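Local coordinates for uncharacterized protein (Acinetobacter baumannii, PDB 5D66) that is of unknown function but folds as an ankyrin repeat domain, a scaffold that in many relatives binds other proteins, at residues A[105-110]-A[130-135]; A[134-137]-A[143-146]; A[120-125]-A[157-162]; A[179-182]-A[188-191]. All coordinates share one frame; numbering follows the deposited sequence. Where two conformers were deposited one is given.

Contact 1 (A[105-110]-A[130-135]); sequences ALIPAA and HVNNLG
I107 reaches from helix 106-111 to the loop 130-135 and meets two of its residues, H130 and N132. CG1 lies beside the backbone N and anti to the carbonyl carbon (chi1 -63°), and the chain then runs on extended to CD1. I107 CD1 rests 3.6 Å from H130 O. It also sits at the edge of the imidazole, close to the ring plane, with CD1 4.0 Å from CD2 of H130. The two side chains cross at about a right angle. The other branch, I107 CG2, packs against the amide of N132 at 3.8 Å from ND2. The CB of N132 is 4.0 Å from I107 CD1, so the isoleucine touches this residue with both branches.

The segment 130-135 lies in the long loop between helix pairs that, in the ankyrin fold, carries a beta turn at its tip. I107 packs the first helix of a helix pair onto it. N132 to G135 form a type I beta turn, closed by a backbone bond from G135 N to N132 O of 3.0 Å. The N132 side chain adds an Asx turn. Its CG stands between the backbone N and the carbonyl carbon (chi1 73°), which turns OD1 toward the backbone N-H groups that follow. N132 OD1 accepts from L134 N at 3.0 Å, with the donor above the carbonyl plane and an N-H...O angle of 137°, so the bond is bent. It also accepts from W136 N. ND2 bonds to E141 OE2, so both ends of this buried amide are held. H130 NE2 bonds to G102 O.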
loop_
_atom_site.group_PDB
_atom_site.type_symbol
_atom_site.label_atom_id
_atom_site.label_comp_id
_atom_site.label_asym_id
_atom_site.label_seq_id
_atom_site.Cartn_x
_atom_site.Cartn_y
_atom_site.Cartn_z
ATOM N N ALA A 105 -3.553 2.085 1.042
ATOM C CA ALA A 105 -2.405 1.395 0.444
ATOM C C ALA A 105 -2.424 1.462 -1.088
ATOM O O ALA A 105 -1.399 1.332 -1.739
ATOM C CB ALA A 105 -2.340 -0.054 0.928
ATOM N N LEU A 106 -3.626 1.578 -1.659
ATOM C CA LEU A 106 -3.777 1.608 -3.096
ATOM C C LEU A 106 -3.185 2.819 -3.745
ATOM O O LEU A 106 -2.680 2.740 -4.875
ATOM C CB LEU A 106 -5.264 1.484 -3.459
ATOM C CG LEU A 106 -5.668 1.556 -4.871
ATOM C CD1 LEU A 106 -4.962 0.419 -5.707
ATOM C CD2 LEU A 106 -7.146 1.446 -5.042
ATOM N N ILE A 107 -3.281 3.968 -3.114
ATOM C CA ILE A 107 -2.851 5.231 -3.741
ATOM C C ILE A 107 -1.331 5.200 -4.035
ATOM O O ILE A 107 -0.939 5.440 -5.197
ATOM C CB ILE A 107 -3.320 6.463 -2.975
ATOM C CG1 ILE A 107 -4.859 6.502 -2.971
ATOM C CG2 ILE A 107 -2.752 7.706 -3.675
ATOM C CD1 ILE A 107 -5.438 7.637 -2.220
ATOM N N PRO A 108 -0.454 4.873 -3.069
ATOM C CA PRO A 108 0.977 4.793 -3.407
ATOM C C PRO A 108 1.293 3.677 -4.362
ATOM O O PRO A 108 2.220 3.787 -5.184
ATOM C CB PRO A 108 1.662 4.660 -2.054
ATOM C CG PRO A 108 0.600 4.097 -1.146
ATOM C CD PRO A 108 -0.642 4.808 -1.609
ATOM N N ALA A 109 0.565 2.556 -4.323
ATOM C CA ALA A 109 0.796 1.475 -5.271
ATOM C C ALA A 109 0.549 1.987 -6.690
ATOM O O ALA A 109 1.334 1.713 -7.620
ATOM C CB ALA A 109 -0.086 0.313 -4.945
ATOM N N ALA A 110 -0.523 2.766 -6.873
ATOM C CA ALA A 110 -0.800 3.344 -8.180
ATOM C C ALA A 110 0.257 4.372 -8.566
ATOM O O ALA A 110 0.737 4.403 -9.676
ATOM C CB ALA A 110 -2.214 3.928 -8.162
ATOM N N HIS A 130 -11.175 6.754 -2.694
ATOM C CA HIS A 130 -10.613 7.464 -1.559
ATOM C C HIS A 130 -9.692 8.598 -2.002
ATOM O O HIS A 130 -8.902 8.462 -2.919
ATOM C CB HIS A 130 -9.773 6.496 -0.718
ATOM C CG HIS A 130 -9.253 7.028 0.561
ATOM N ND1 HIS A 130 -9.842 6.805 1.779
ATOM C CD2 HIS A 130 -8.132 7.718 0.789
ATOM C CE1 HIS A 130 -9.119 7.446 2.694
ATOM N NE2 HIS A 130 -8.123 8.065 2.108
ATOM N N VAL A 131 -9.818 9.730 -1.327
ATOM C CA VAL A 131 -9.031 10.928 -1.591
ATOM C C VAL A 131 -8.075 11.214 -0.420
ATOM O O VAL A 131 -8.470 11.288 0.732
ATOM C CB VAL A 131 -9.947 12.191 -1.753
ATOM C CG1 VAL A 131 -9.125 13.395 -2.143
ATOM C CG2 VAL A 131 -11.029 11.961 -2.780
ATOM N N ASN A 132 -6.789 11.308 -0.745
ATOM C CA ASN A 132 -5.768 11.558 0.308
ATOM C C ASN A 132 -5.652 13.053 0.639
ATOM O O ASN A 132 -6.413 13.905 0.125
ATOM C CB ASN A 132 -4.435 10.898 -0.057
ATOM C CG ASN A 132 -3.697 11.594 -1.175
ATOM O OD1 ASN A 132 -4.030 12.711 -1.579
ATOM N ND2 ASN A 132 -2.695 10.900 -1.704
ATOM N N ASN A 133 -4.713 13.405 1.515
ATOM C CA ASN A 133 -4.618 14.799 1.998
ATOM C C ASN A 133 -3.847 15.694 1.074
ATOM O O ASN A 133 -3.751 16.885 1.345
ATOM C CB ASN A 133 -4.120 14.848 3.462
ATOM C CG ASN A 133 -2.635 14.575 3.641
ATOM O OD1 ASN A 133 -1.816 14.778 2.741
ATOM N ND2 ASN A 133 -2.289 14.126 4.856
ATOM N N LEU A 134 -3.405 15.183 -0.062
ATOM C CA LEU A 134 -2.936 15.969 -1.222
ATOM C C LEU A 134 -4.085 16.240 -2.183
ATOM O O LEU A 134 -3.892 16.922 -3.193
ATOM C CB LEU A 134 -1.808 15.222 -1.963
ATOM C CG LEU A 134 -0.563 14.957 -1.102
ATOM C CD1 LEU A 134 0.197 13.684 -1.575
ATOM C CD2 LEU A 134 0.371 16.089 -1.146
ATOM N N GLY A 135 -5.300 15.747 -1.894
ATOM C CA GLY A 135 -6.468 15.934 -2.725
ATOM C C GLY A 135 -6.496 14.962 -3.904
ATOM O O GLY A 135 -7.248 15.170 -4.851
#

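Contact 2 (A[134-137]-A[143-146]); sequences LGWT and IILG
W136 offers its indole to two aliphatic side chains: I144, near the end of helix 138-144, and L145 after it in sequence. I144 comes first along the chain. Its CG1 stands beside the backbone N (chi1 -65°) and the chain continues extended (chi2 168°), which carries the terminal methyl CD1 to the pyrrole part of the indole. There I144 CD1 lies 3.6 Å from W136 NE1 and 4.0 Å from W136 CE2. The methyl meets the ring obliquely, and the two side chains cross at about a right angle. I144 also touches H179 and R183, so it bridges to helix 176-183.

L145 follows, at the other end of the indole. Its CD1 is 3.8 Å from CZ3 of W136, on the six-membered ring. It too approaches obliquely and crosses the tryptophan at about a right angle. L145 is exposed, so this part of the patch lies at the surface.

The indole is placed by its own loop as well. One face carries the backbone O of L134, 3.8 Å above the ring plane of W136 and offset toward the rim. The tryptophan side chain also touches D170 and E141. No hydrogen bond joins the two segments; the contact is apolar packing. T137, next in the chain, is the N-cap of helix 138-144, with OG1 bonded to the backbone N of L140. The sequence T-A-L-L at 137-140 resembles the TPLH motif that opens the first helix of an ankyrin repeat, with T137 as its N-cap.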
loop_
_atom_site.group_PDB
_atom_site.type_symbol
_atom_site.label_atom_id
_atom_site.label_comp_id
_atom_site.label_asym_id
_atom_site.label_seq_id
_atom_site.Cartn_x
_atom_site.Cartn_y
_atom_site.Cartn_z
ATOM N N LEU A 134 -3.405 15.183 -0.062
ATOM C CA LEU A 134 -2.936 15.969 -1.222
ATOM C C LEU A 134 -4.085 16.240 -2.183
ATOM O O LEU A 134 -3.892 16.922 -3.193
ATOM C CB LEU A 134 -1.808 15.222 -1.963
ATOM C CG LEU A 134 -0.563 14.957 -1.102
ATOM C CD1 LEU A 134 0.197 13.684 -1.575
ATOM C CD2 LEU A 134 0.371 16.089 -1.146
ATOM N N GLY A 135 -5.300 15.747 -1.894
ATOM C CA GLY A 135 -6.468 15.934 -2.725
ATOM C C GLY A 135 -6.496 14.962 -3.904
ATOM O O GLY A 135 -7.248 15.170 -4.851
ATOM N N TRP A 136 -5.738 13.877 -3.820
ATOM C CA TRP A 136 -5.552 12.981 -4.939
ATOM C C TRP A 136 -6.163 11.616 -4.614
ATOM O O TRP A 136 -6.047 11.099 -3.510
ATOM C CB TRP A 136 -4.104 12.820 -5.375
ATOM C CG TRP A 136 -3.450 14.026 -5.902
ATOM C CD1 TRP A 136 -4.065 15.051 -6.555
ATOM C CD2 TRP A 136 -2.065 14.360 -5.887
ATOM N NE1 TRP A 136 -3.161 15.989 -6.952
ATOM C CE2 TRP A 136 -1.918 15.592 -6.550
ATOM C CE3 TRP A 136 -0.920 13.802 -5.251
ATOM C CZ2 TRP A 136 -0.673 16.243 -6.672
ATOM C CZ3 TRP A 136 0.318 14.416 -5.418
ATOM C CH2 TRP A 136 0.435 15.626 -6.147
ATOM N N THR A 137 -6.759 11.023 -5.636
ATOM C CA THR A 137 -7.176 9.639 -5.665
ATOM C C THR A 137 -6.041 8.787 -6.278
ATOM O O THR A 137 -5.077 9.331 -6.875
ATOM C CB THR A 137 -8.423 9.509 -6.530
ATOM O OG1 THR A 137 -8.031 10.025 -7.821
ATOM C CG2 THR A 137 -9.612 10.221 -6.036
ATOM N N ILE A 143 -1.993 9.341 -13.002
ATOM C CA ILE A 143 -1.878 10.225 -14.151
ATOM C C ILE A 143 -0.802 11.264 -13.888
ATOM O O ILE A 143 0.108 11.416 -14.741
ATOM C CB ILE A 143 -3.235 10.899 -14.439
ATOM C CG1 ILE A 143 -4.295 9.846 -14.854
ATOM C CG2 ILE A 143 -3.088 11.946 -15.559
ATOM C CD1 ILE A 143 -5.658 10.302 -14.891
ATOM N N ILE A 144 -0.917 11.983 -12.785
ATOM C CA ILE A 144 -0.023 13.117 -12.504
ATOM C C ILE A 144 1.407 12.695 -12.215
ATOM O O ILE A 144 2.345 13.365 -12.622
ATOM C CB ILE A 144 -0.585 13.890 -11.285
ATOM C CG1 ILE A 144 -1.944 14.525 -11.638
ATOM C CG2 ILE A 144 0.393 14.925 -10.799
ATOM C CD1 ILE A 144 -2.731 15.065 -10.454
ATOM N N LEU A 145 1.574 11.586 -11.499
ATOM C CA LEU A 145 2.875 11.133 -11.037
ATOM C C LEU A 145 3.463 9.970 -11.835
ATOM O O LEU A 145 4.585 9.548 -11.583
ATOM C CB LEU A 145 2.831 10.872 -9.523
ATOM C CG LEU A 145 2.465 12.085 -8.709
ATOM C CD1 LEU A 145 2.262 11.678 -7.253
ATOM C CD2 LEU A 145 3.506 13.222 -8.818
ATOM N N GLY A 146 2.704 9.431 -12.786
ATOM C CA GLY A 146 3.197 8.434 -13.693
ATOM C C GLY A 146 3.815 9.112 -14.909
ATOM O O GLY A 146 3.880 10.345 -14.982
#

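Contact 3 (A[120-125]-A[157-162])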
loop_
_atom_site.group_PDB
_atom_site.type_symbol
_atom_site.label_atom_id
_atom_site.label_comp_id
_atom_site.label_asym_id
_atom_site.label_seq_id
_atom_site.Cartn_x
_atom_site.Cartn_y
_atom_site.Cartn_z
ATOM N N THR A 120 -4.283 -6.437 -6.903
ATOM C CA THR A 120 -4.519 -7.129 -5.648
ATOM C C THR A 120 -5.361 -6.305 -4.702
ATOM O O THR A 120 -6.300 -6.831 -4.063
ATOM C CB THR A 120 -3.187 -7.528 -5.031
ATOM O OG1 THR A 120 -2.507 -8.486 -5.900
ATOM C CG2 THR A 120 -3.322 -8.171 -3.651
ATOM N N LEU A 121 -5.023 -5.042 -4.538
ATOM C CA LEU A 121 -5.752 -4.155 -3.650
ATOM C C LEU A 121 -7.153 -3.847 -4.123
ATOM O O LEU A 121 -8.066 -3.753 -3.323
ATOM C CB LEU A 121 -4.929 -2.908 -3.363
ATOM C CG LEU A 121 -3.654 -3.163 -2.518
ATOM C CD1 LEU A 121 -2.800 -1.893 -2.548
ATOM C CD2 LEU A 121 -3.939 -3.512 -1.118
ATOM N N ILE A 122 -7.324 -3.655 -5.449
ATOM C CA ILE A 122 -8.652 -3.523 -6.001
ATOM C C ILE A 122 -9.502 -4.752 -5.658
ATOM O O ILE A 122 -10.643 -4.631 -5.196
ATOM C CB ILE A 122 -8.614 -3.284 -7.517
ATOM C CG1 ILE A 122 -8.087 -1.872 -7.828
ATOM C CG2 ILE A 122 -9.981 -3.480 -8.118
ATOM C CD1 ILE A 122 -7.769 -1.686 -9.305
ATOM N N ALA A 123 -8.943 -5.926 -5.912
ATOM C CA ALA A 123 -9.656 -7.183 -5.673
ATOM C C ALA A 123 -10.035 -7.349 -4.206
ATOM O O ALA A 123 -11.095 -7.921 -3.908
ATOM C CB ALA A 123 -8.841 -8.384 -6.125
ATOM N N ALA A 124 -9.167 -6.883 -3.296
ATOM C CA ALA A 124 -9.440 -6.981 -1.885
ATOM C C ALA A 124 -10.564 -6.079 -1.376
ATOM O O ALA A 124 -11.136 -6.339 -0.334
ATOM C CB ALA A 124 -8.171 -6.675 -1.073
ATOM N N GLY A 125 -10.822 -4.994 -2.122
ATOM C CA GLY A 125 -11.850 -4.035 -1.749
ATOM C C GLY A 125 -11.383 -2.712 -1.269
ATOM O O GLY A 125 -12.199 -1.972 -0.701
ATOM N N ALA A 157 -6.495 1.681 -16.497
ATOM C CA ALA A 157 -7.508 0.772 -16.979
ATOM C C ALA A 157 -8.117 -0.060 -15.862
ATOM O O ALA A 157 -9.321 -0.291 -15.829
ATOM C CB ALA A 157 -6.987 -0.056 -18.107
ATOM N N LEU A 158 -7.264 -0.564 -14.971
ATOM C CA LEU A 158 -7.745 -1.384 -13.834
ATOM C C LEU A 158 -8.660 -0.591 -12.952
ATOM O O LEU A 158 -9.732 -1.062 -12.543
ATOM C CB LEU A 158 -6.574 -1.889 -12.965
ATOM C CG LEU A 158 -5.700 -2.987 -13.565
ATOM C CD1 LEU A 158 -4.538 -3.281 -12.601
ATOM C CD2 LEU A 158 -6.455 -4.223 -13.813
ATOM N N LEU A 159 -8.268 0.609 -12.618
ATOM C CA LEU A 159 -9.077 1.480 -11.705
ATOM C C LEU A 159 -10.439 1.769 -12.310
ATOM O O LEU A 159 -11.462 1.714 -11.669
ATOM C CB LEU A 159 -8.359 2.775 -11.371
ATOM C CG LEU A 159 -7.127 2.557 -10.443
ATOM C CD1 LEU A 159 -6.249 3.833 -10.504
ATOM C CD2 LEU A 159 -7.520 2.311 -9.000
ATOM N N LEU A 160 -10.422 2.145 -13.597
ATOM C CA LEU A 160 -11.668 2.510 -14.275
ATOM C C LEU A 160 -12.583 1.294 -14.414
ATOM O O LEU A 160 -13.793 1.377 -14.142
ATOM C CB LEU A 160 -11.393 3.154 -15.611
ATOM C CG LEU A 160 -10.707 4.517 -15.545
ATOM C CD1 LEU A 160 -10.326 4.938 -16.979
ATOM C CD2 LEU A 160 -11.562 5.544 -14.898
ATOM N N LYS A 161 -12.056 0.137 -14.791
ATOM C CA LYS A 161 -12.910 -1.039 -14.959
ATOM C C LYS A 161 -13.495 -1.444 -13.608
ATOM O O LYS A 161 -14.656 -1.917 -13.527
ATOM C CB LYS A 161 -12.118 -2.202 -15.546
ATOM C CG LYS A 161 -12.862 -3.527 -15.686
ATOM C CD LYS A 161 -14.109 -3.384 -16.554
ATOM C CE LYS A 161 -14.705 -4.650 -16.925
ATOM N NZ LYS A 161 -15.286 -5.341 -15.738
ATOM N N ALA A 162 -12.749 -1.256 -12.522
ATOM C CA ALA A 162 -13.216 -1.579 -11.184
ATOM C C ALA A 162 -14.291 -0.639 -10.697
ATOM O O ALA A 162 -14.905 -0.961 -9.704
ATOM C CB ALA A 162 -12.056 -1.626 -10.226
#
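I122 points from helix 115-124 toward helix 150-162 and meets three residues there, L158, L159 and A162. Each branch has its own partners. CG1 lies beside the backbone N (chi1 -71°) and the chain then extends (chi2 169°), so CD1 projects toward L158 and L159. CG2 is anti to the backbone N and turns to A162.

I122 CD1 packs against the base of L158, 3.9 Å from its CB and 3.8 Å from its backbone O. The two side chains meet at a slant. The L158 side chain also touches V115, V118 and R119, one to two turns earlier on the helix of I122. L159 starts off to one side of this helix, but its end swings inward and sets CD2 4.0 Å from I122 CD1. The same methyl of I122 is therefore shared by two successive leucines. L159 also touches A138 of helix 138-144.

At the other branch, CG2 of I122 is only 3.5 Å from CB of A162, tighter than usual for two carbons. This is also where the two backbones come nearest, with 7.2 Å between the CA atoms of I122 and A162. The small alanine allows that approach. No hydrogen bond crosses the contact, so it rests on apolar packing alone.

G125 ends helix 115-124 in a Schellman motif. The two helix segments run nearly parallel, at 12°, with axes 10.7 Å apart. This near-parallel, side-by-side packing of helices 115-124 and 150-162, the second helices of neighbouring helix pairs, is the stacking of the ankyrin fold.

Contact 4 (A[179-182]-A[188-191]); sequences HART and IEKL
R181 and E189 form the polar part of this contact, a salt bridge between two helices. R181 NE donates to E189 OE2 at 2.8 Å, and the bond is nearly straight at 171°. The oxygen lies in the guanidinium plane, at its edge. The guanidinium and carboxylate planes stand 84° apart, and NE meets OE2 from above the carboxylate plane. E189 has CG anti to its own backbone N (chi1 177°) and an extended chain beyond, which brings the acid across to the arginine. One water spans the same pair. It donates to E189 OE2 at 2.7 Å and accepts from R181 NH2 at 3.3 Å, so OE2 takes two bonds.

The apolar part lies deeper. A180 CB packs on I188 CG2 at 3.8 Å, and both residues are buried. The backbones come closest between A180 and E189, whose CA atoms are 5.7 Å apart. I188 also touches I143 of helix 138-144 and Q153 and V156 of helix 150-162.

A buried methyl contact, with a salt bridge at the outer rim, thus joins helices 176-183 and 186-194. These are two consecutive helices linked by a short loop, consistent with a C-terminal helix pair of the ankyrin stack.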
loop_
_atom_site.group_PDB
_atom_site.type_symbol
_atom_site.label_atom_id
_atom_site.label_comp_id
_atom_site.label_asym_id
_atom_site.label_seq_id
_atom_site.Cartn_x
_atom_site.Cartn_y
_atom_site.Cartn_z
ATOM N N HIS A 179 -6.094 16.555 -16.729
ATOM C CA HIS A 179 -4.734 16.167 -16.436
ATOM C C HIS A 179 -4.105 15.345 -17.542
ATOM O O HIS A 179 -2.928 15.540 -17.900
ATOM C CB HIS A 179 -4.621 15.463 -15.091
ATOM C CG HIS A 179 -4.613 16.384 -13.916
ATOM N ND1 HIS A 179 -3.627 17.325 -13.736
ATOM C CD2 HIS A 179 -5.421 16.478 -12.853
ATOM C CE1 HIS A 179 -3.798 17.948 -12.597
ATOM N NE2 HIS A 179 -4.899 17.476 -12.061
ATOM N N ALA A 180 -4.846 14.390 -18.071
ATOM C CA ALA A 180 -4.347 13.560 -19.167
ATOM C C ALA A 180 -4.117 14.399 -20.428
ATOM O O ALA A 180 -3.099 14.244 -21.136
ATOM C CB ALA A 180 -5.311 12.446 -19.427
ATOM N N ARG A 181 -5.065 15.269 -20.736
ATOM C CA ARG A 181 -4.980 16.095 -21.949
ATOM C C ARG A 181 -3.783 17.036 -21.868
ATOM O O ARG A 181 -3.065 17.234 -22.844
ATOM C CB ARG A 181 -6.290 16.837 -22.127
ATOM C CG ARG A 181 -7.388 16.025 -22.737
ATOM C CD ARG A 181 -8.705 16.682 -22.760
ATOM N NE ARG A 181 -9.660 15.888 -23.523
ATOM C CZ ARG A 181 -10.963 16.157 -23.574
ATOM N NH1 ARG A 181 -11.490 17.167 -22.865
ATOM N NH2 ARG A 181 -11.749 15.429 -24.338
ATOM N N THR A 182 -3.587 17.687 -20.718
ATOM C CA THR A 182 -2.511 18.642 -20.538
ATOM C C THR A 182 -1.145 17.985 -20.800
ATOM O O THR A 182 -0.217 18.649 -21.237
ATOM C CB THR A 182 -2.617 19.278 -19.138
ATOM O OG1 THR A 182 -3.715 20.201 -19.128
ATOM C CG2 THR A 182 -1.368 20.004 -18.784
ATOM N N ILE A 188 -4.427 7.128 -22.021
ATOM C CA ILE A 188 -5.163 7.392 -20.812
ATOM C C ILE A 188 -6.417 8.265 -21.090
ATOM O O ILE A 188 -7.483 8.014 -20.545
ATOM C CB ILE A 188 -4.247 8.029 -19.761
ATOM C CG1 ILE A 188 -3.294 6.945 -19.247
ATOM C CG2 ILE A 188 -5.091 8.696 -18.661
ATOM C CD1 ILE A 188 -2.160 7.453 -18.364
ATOM N N GLU A 189 -6.291 9.296 -21.971
ATOM C CA GLU A 189 -7.455 10.082 -22.374
ATOM C C GLU A 189 -8.583 9.204 -22.921
ATOM O O GLU A 189 -9.748 9.378 -22.559
ATOM C CB GLU A 189 -7.054 11.190 -23.335
ATOM C CG GLU A 189 -8.234 11.979 -23.825
ATOM C CD GLU A 189 -7.894 13.025 -24.858
ATOM O OE1 GLU A 189 -6.769 12.961 -25.404
ATOM O OE2 GLU A 189 -8.763 13.855 -25.175
ATOM N N LYS A 190 -8.219 8.307 -23.820
ATOM C CA LYS A 190 -9.242 7.448 -24.424
ATOM C C LYS A 190 -9.893 6.537 -23.404
ATOM O O LYS A 190 -11.118 6.391 -23.410
ATOM C CB LYS A 190 -8.697 6.667 -25.577
ATOM C CG LYS A 190 -8.427 7.543 -26.814
ATOM C CD LYS A 190 -7.884 6.803 -28.000
ATOM C CE LYS A 190 -8.947 6.264 -28.805
ATOM N NZ LYS A 190 -9.604 7.313 -29.688
ATOM N N LEU A 191 -9.104 5.952 -22.497
ATOM C CA LEU A 191 -9.659 5.152 -21.424
ATOM C C LEU A 191 -10.609 5.910 -20.535
ATOM O O LEU A 191 -11.681 5.413 -20.186
ATOM C CB LEU A 191 -8.511 4.597 -20.551
ATOM C CG LEU A 191 -7.637 3.556 -21.214
ATOM C CD1 LEU A 191 -6.331 3.336 -20.448
ATOM C CD2 LEU A 191 -8.368 2.218 -21.356
HETATM O O HOH W 1 -10.747 13.898 -27.036
#

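The contacts follow the chain toward its C-terminal end. Contact 3 crosses contact 1 in sequence, contact 2 is nested inside the loop that contact 3 closes, and contact 4 comes last. Contacts 1 and 2 lie 8 Å apart between centres and share L134 and G135, so one loop packs against helix 106-111 and helix 138-144. Contact 3 joins helices 115-124 and 150-162, with its centre 14 Å from that of contact 1; L121 touches A105 and L106. Contacts 2 and 4 have centres 13 Å apart and are linked through I143, I144 and H179. Contacts 3 and 4 touch through L160 and L191. Together they tie the helix pairs of the C-terminal half into a stack.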